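Local coordinates for protein inorganic pyrophosphatase (Shewanella sp. AS-11, PDB 6LL8) that probably hydrolyses inorganic diphosphate to two phosphates with divalent metal ions, manganese being its usual cofactor, at residues 32-44 against 55-67. Sequence-based numbering, arbitrary orientation.
Sequences EPAIAARLGELSP and FEAPEYKTSYAGE
Strands 34-38 and 59-60 run parallel, Arg38 N donating to Glu59 O (2.9 Å) and Lys61 N to Arg38 O (3.0 Å), while a water joins Ala36 O to Glu59 N. Arg38 makes the largest contribution to the contact. With CG set between backbone N and carbonyl carbon (chi1 62°) and the chain extended to NE, it runs alongside the start of strand 59-60, and NE donates to Pro58 O at 2.8 Å. One guanidinium face lies under Tyr60 CB; in its plane, NH1 bonds Gly40 O and forms a salt bridge to Glu41 OE1, and NH2 reaches Ala57 O through a water. A methionine in place of Arg38 would probably leave Pro58 O, Gly40 O and the Glu41 carboxylate without their mate. On the opposite sheet face Ala37 is small enough for the Tyr64 ring edge to come close, CB lying 3.4 Å from OH, which donates to Lys61 O. Leu39 CD2 packs obliquely against Tyr64 CE1 (3.9 Å). Pro58 turns its apolar ring carbon CB to Ala36 CB, 4.0 Å away. With helix 44-53 between them, the strands form a parallel beta-alpha-beta unit at the sheet edge of the DHH domain, Leu39 lying near metal-binding His9.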
loop_
_atom_site.group_PDB
_atom_site.type_symbol
_atom_site.label_atom_id
_atom_site.label_comp_id
_atom_site.label_asym_id
_atom_site.label_seq_id
_atom_site.Cartn_x
_atom_site.Cartn_y
_atom_site.Cartn_z
ATOM N N GLU A 32 20.943 -15.476 5.224
ATOM C CA GLU A 32 19.769 -16.063 4.530
ATOM C C GLU A 32 19.637 -15.344 3.199
ATOM O O GLU A 32 19.021 -14.293 3.096
ATOM C CB GLU A 32 18.524 -15.899 5.388
ATOM C CG GLU A 32 18.615 -16.676 6.680
ATOM C CD GLU A 32 17.388 -16.588 7.563
ATOM O OE1 GLU A 32 16.299 -16.445 7.027
ATOM O OE2 GLU A 32 17.567 -16.678 8.792
ATOM N N PRO A 33 20.295 -15.838 2.146
ATOM C CA PRO A 33 20.390 -15.114 0.883
ATOM C C PRO A 33 19.030 -14.614 0.395
ATOM O O PRO A 33 18.070 -15.384 0.302
ATOM C CB PRO A 33 21.022 -16.142 -0.051
ATOM C CG PRO A 33 21.937 -16.889 0.881
ATOM C CD PRO A 33 21.149 -17.038 2.147
ATOM N N ALA A 34 18.998 -13.343 0.016
ATOM C CA ALA A 34 17.747 -12.666 -0.346
ATOM C C ALA A 34 17.987 -11.642 -1.440
ATOM O O ALA A 34 19.065 -11.012 -1.493
ATOM C CB ALA A 34 17.118 -12.011 0.864
ATOM N N ILE A 35 16.980 -11.412 -2.245
ATOM C CA ILE A 35 16.955 -10.394 -3.317
ATOM C C ILE A 35 15.639 -9.635 -3.167
ATOM O O ILE A 35 14.573 -10.244 -3.181
ATOM C CB ILE A 35 17.064 -11.033 -4.706
ATOM C CG1 ILE A 35 18.382 -11.786 -4.853
ATOM C CG2 ILE A 35 16.898 -9.980 -5.788
ATOM C CD1 ILE A 35 18.419 -12.711 -6.027
ATOM N N ALA A 36 15.701 -8.311 -3.109
ATOM C CA ALA A 36 14.507 -7.454 -3.167
ATOM C C ALA A 36 13.965 -7.390 -4.584
ATOM O O ALA A 36 14.741 -7.256 -5.550
ATOM C CB ALA A 36 14.811 -6.076 -2.678
ATOM N N ALA A 37 12.664 -7.457 -4.747
ATOM C CA ALA A 37 12.053 -7.384 -6.065
ATOM C C ALA A 37 10.800 -6.524 -6.014
ATOM O O ALA A 37 10.304 -6.161 -4.934
ATOM C CB ALA A 37 11.778 -8.756 -6.613
ATOM N N ARG A 38 10.276 -6.238 -7.190
ATOM C CA ARG A 38 9.046 -5.465 -7.355
ATOM C C ARG A 38 8.218 -6.031 -8.510
ATOM O O ARG A 38 8.783 -6.519 -9.494
ATOM C CB ARG A 38 9.316 -3.988 -7.582
ATOM C CG ARG A 38 10.110 -3.665 -8.837
ATOM C CD ARG A 38 10.530 -2.208 -8.880
ATOM N NE ARG A 38 11.503 -1.975 -9.929
ATOM C CZ ARG A 38 11.262 -1.574 -11.164
ATOM N NH1 ARG A 38 10.048 -1.292 -11.572
ATOM N NH2 ARG A 38 12.287 -1.411 -11.979
ATOM N N LEU A 39 6.912 -5.879 -8.402
ATOM C CA LEU A 39 5.936 -6.363 -9.405
ATOM C C LEU A 39 5.469 -5.266 -10.342
ATOM O O LEU A 39 4.621 -5.547 -11.178
ATOM C CB LEU A 39 4.740 -6.946 -8.687
ATOM C CG LEU A 39 4.968 -8.277 -8.010
ATOM C CD1 LEU A 39 3.817 -8.685 -7.086
ATOM C CD2 LEU A 39 5.190 -9.370 -9.045
ATOM N N GLY A 40 5.968 -4.057 -10.207
ATOM C CA GLY A 40 5.543 -2.945 -11.054
ATOM C C GLY A 40 6.526 -1.815 -10.973
ATOM O O GLY A 40 7.521 -1.892 -10.258
ATOM N N GLU A 41 6.212 -0.765 -11.705
ATOM C CA GLU A 41 6.969 0.491 -11.687
ATOM C C GLU A 41 6.754 1.215 -10.367
ATOM O O GLU A 41 5.827 0.936 -9.615
ATOM C CB GLU A 41 6.548 1.377 -12.859
ATOM C CG GLU A 41 6.781 0.711 -14.210
ATOM C CD GLU A 41 8.171 0.296 -14.747
ATOM O OE1 GLU A 41 9.247 0.337 -14.060
ATOM O OE2 GLU A 41 8.185 -0.117 -15.922
ATOM N N LEU A 42 7.684 2.101 -10.080
ATOM C CA LEU A 42 7.586 2.950 -8.885
ATOM C C LEU A 42 6.661 4.137 -9.116
ATOM O O LEU A 42 6.629 4.716 -10.192
ATOM C CB LEU A 42 8.968 3.436 -8.478
ATOM C CG LEU A 42 9.663 2.547 -7.460
ATOM C CD1 LEU A 42 9.881 1.153 -8.026
ATOM C CD2 LEU A 42 10.963 3.217 -7.046
ATOM N N SER A 43 5.938 4.483 -8.069
ATOM C CA SER A 43 5.219 5.755 -8.020
ATOM C C SER A 43 6.205 6.916 -7.945
ATOM O O SER A 43 7.365 6.744 -7.541
ATOM C CB SER A 43 4.315 5.804 -6.823
ATOM O OG SER A 43 5.107 5.910 -5.644
ATOM N N PRO A 44 5.767 8.137 -8.311
ATOM C CA PRO A 44 6.610 9.309 -8.066
ATOM C C PRO A 44 7.080 9.448 -6.625
ATOM O O PRO A 44 8.229 9.818 -6.391
ATOM C CB PRO A 44 5.770 10.477 -8.561
ATOM C CG PRO A 44 4.908 9.853 -9.655
ATOM C CD PRO A 44 4.579 8.462 -9.126
ATOM N N PHE A 55 19.177 4.888 -3.379
ATOM C CA PHE A 55 18.878 3.511 -3.801
ATOM C C PHE A 55 18.426 3.435 -5.248
ATOM O O PHE A 55 17.670 4.288 -5.722
ATOM C CB PHE A 55 17.747 2.927 -2.949
ATOM C CG PHE A 55 18.145 2.644 -1.528
ATOM C CD1 PHE A 55 18.694 1.433 -1.184
ATOM C CD2 PHE A 55 18.030 3.616 -0.556
ATOM C CE1 PHE A 55 19.099 1.202 0.119
ATOM C CE2 PHE A 55 18.416 3.376 0.756
ATOM C CZ PHE A 55 18.953 2.169 1.084
ATOM N N GLU A 56 18.822 2.357 -5.895
ATOM C CA GLU A 56 18.200 1.918 -7.156
ATOM C C GLU A 56 16.900 1.165 -6.857
ATOM O O GLU A 56 16.735 0.592 -5.785
ATOM C CB GLU A 56 19.156 1.016 -7.930
ATOM C CG GLU A 56 20.471 1.681 -8.297
ATOM C CD GLU A 56 20.381 2.840 -9.284
ATOM O OE1 GLU A 56 19.431 2.860 -10.097
ATOM O OE2 GLU A 56 21.278 3.721 -9.256
ATOM N N ALA A 57 15.981 1.169 -7.796
ATOM C CA ALA A 57 14.744 0.377 -7.693
ATOM C C ALA A 57 15.137 -1.081 -7.639
ATOM O O ALA A 57 16.008 -1.533 -8.395
ATOM C CB ALA A 57 13.846 0.652 -8.867
ATOM N N PRO A 58 14.416 -1.890 -6.864
ATOM C CA PRO A 58 14.643 -3.322 -6.850
ATOM C C PRO A 58 14.386 -3.956 -8.218
ATOM O O PRO A 58 13.728 -3.401 -9.044
ATOM C CB PRO A 58 13.637 -3.840 -5.827
ATOM C CG PRO A 58 13.202 -2.699 -5.002
ATOM C CD PRO A 58 13.442 -1.472 -5.838
ATOM N N GLU A 59 14.882 -5.173 -8.373
ATOM C CA GLU A 59 14.669 -5.946 -9.610
ATOM C C GLU A 59 13.185 -6.059 -9.930
ATOM O O GLU A 59 12.390 -6.515 -9.101
ATOM C CB GLU A 59 15.267 -7.336 -9.379
ATOM C CG GLU A 59 15.099 -8.245 -10.594
ATOM C CD GLU A 59 15.657 -9.644 -10.406
ATOM O OE1 GLU A 59 16.518 -9.837 -9.546
ATOM O OE2 GLU A 59 15.232 -10.504 -11.196
ATOM N N TYR A 60 12.836 -5.750 -11.158
ATOM C CA TYR A 60 11.467 -5.963 -11.663
ATOM C C TYR A 60 11.340 -7.417 -12.085
ATOM O O TYR A 60 12.084 -7.876 -12.956
ATOM C CB TYR A 60 11.160 -5.081 -12.867
ATOM C CG TYR A 60 9.860 -5.392 -13.557
ATOM C CD1 TYR A 60 8.657 -5.026 -12.982
ATOM C CD2 TYR A 60 9.826 -5.983 -14.809
ATOM C CE1 TYR A 60 7.452 -5.280 -13.610
ATOM C CE2 TYR A 60 8.630 -6.231 -15.457
ATOM C CZ TYR A 60 7.439 -5.883 -14.849
ATOM O OH TYR A 60 6.253 -6.110 -15.481
ATOM N N LYS A 61 10.449 -8.144 -11.454
ATOM C CA LYS A 61 10.323 -9.584 -11.659
ATOM C C LYS A 61 8.877 -9.962 -11.448
ATOM O O LYS A 61 8.294 -9.565 -10.434
ATOM C CB LYS A 61 11.235 -10.349 -10.707
ATOM C CG LYS A 61 11.158 -11.855 -10.840
ATOM C CD LYS A 61 12.202 -12.565 -10.041
ATOM C CE LYS A 61 12.109 -14.075 -10.096
ATOM N NZ LYS A 61 12.200 -14.595 -11.472
ATOM N N THR A 62 8.292 -10.682 -12.400
ATOM C CA THR A 62 6.853 -11.014 -12.336
ATOM C C THR A 62 6.600 -12.516 -12.186
ATOM O O THR A 62 5.471 -12.857 -11.766
ATOM C CB THR A 62 6.098 -10.397 -13.498
ATOM O OG1 THR A 62 6.681 -10.823 -14.714
ATOM C CG2 THR A 62 6.111 -8.894 -13.408
ATOM N N SER A 63 7.532 -13.379 -12.522
ATOM C CA SER A 63 7.312 -14.833 -12.382
ATOM C C SER A 63 8.217 -15.384 -11.294
ATOM O O SER A 63 9.430 -15.133 -11.268
ATOM C CB SER A 63 7.466 -15.563 -13.652
ATOM O OG SER A 63 7.651 -16.937 -13.384
ATOM N N TYR A 64 7.586 -16.122 -10.412
ATOM C CA TYR A 64 8.262 -16.646 -9.214
ATOM C C TYR A 64 8.052 -18.145 -9.051
ATOM O O TYR A 64 8.463 -18.703 -8.032
ATOM C CB TYR A 64 7.762 -15.937 -7.948
ATOM C CG TYR A 64 8.147 -14.489 -7.937
ATOM C CD1 TYR A 64 7.411 -13.577 -8.654
ATOM C CD2 TYR A 64 9.258 -14.029 -7.246
ATOM C CE1 TYR A 64 7.747 -12.247 -8.683
ATOM C CE2 TYR A 64 9.599 -12.688 -7.258
ATOM C CZ TYR A 64 8.835 -11.787 -7.962
ATOM O OH TYR A 64 9.177 -10.464 -7.991
ATOM N N ALA A 65 7.517 -18.839 -10.049
ATOM C CA ALA A 65 7.380 -20.297 -9.933
ATOM C C ALA A 65 8.741 -20.906 -9.595
ATOM O O ALA A 65 9.763 -20.541 -10.218
ATOM C CB ALA A 65 6.865 -20.896 -11.206
ATOM N N GLY A 66 8.768 -21.849 -8.656
ATOM C CA GLY A 66 9.995 -22.546 -8.272
ATOM C C GLY A 66 10.855 -21.778 -7.284
ATOM O O GLY A 66 11.872 -22.316 -6.852
ATOM N N GLU A 67 10.506 -20.544 -6.985
ATOM C CA GLU A 67 11.283 -19.686 -6.077
ATOM C C GLU A 67 10.740 -19.768 -4.668
ATOM O O GLU A 67 9.591 -20.188 -4.471
ATOM C CB GLU A 67 11.237 -18.235 -6.541
ATOM C CG GLU A 67 11.708 -18.009 -7.967
ATOM C CD GLU A 67 13.177 -18.277 -8.240
ATOM O OE1 GLU A 67 13.965 -18.432 -7.302
ATOM O OE2 GLU A 67 13.545 -18.293 -9.413
HETATM O O HOH W 1 16.974 -6.056 -6.407
HETATM O O HOH W 2 15.098 -1.864 -11.254
HETATM O O HOH W 3 4.101 -5.302 -14.200
#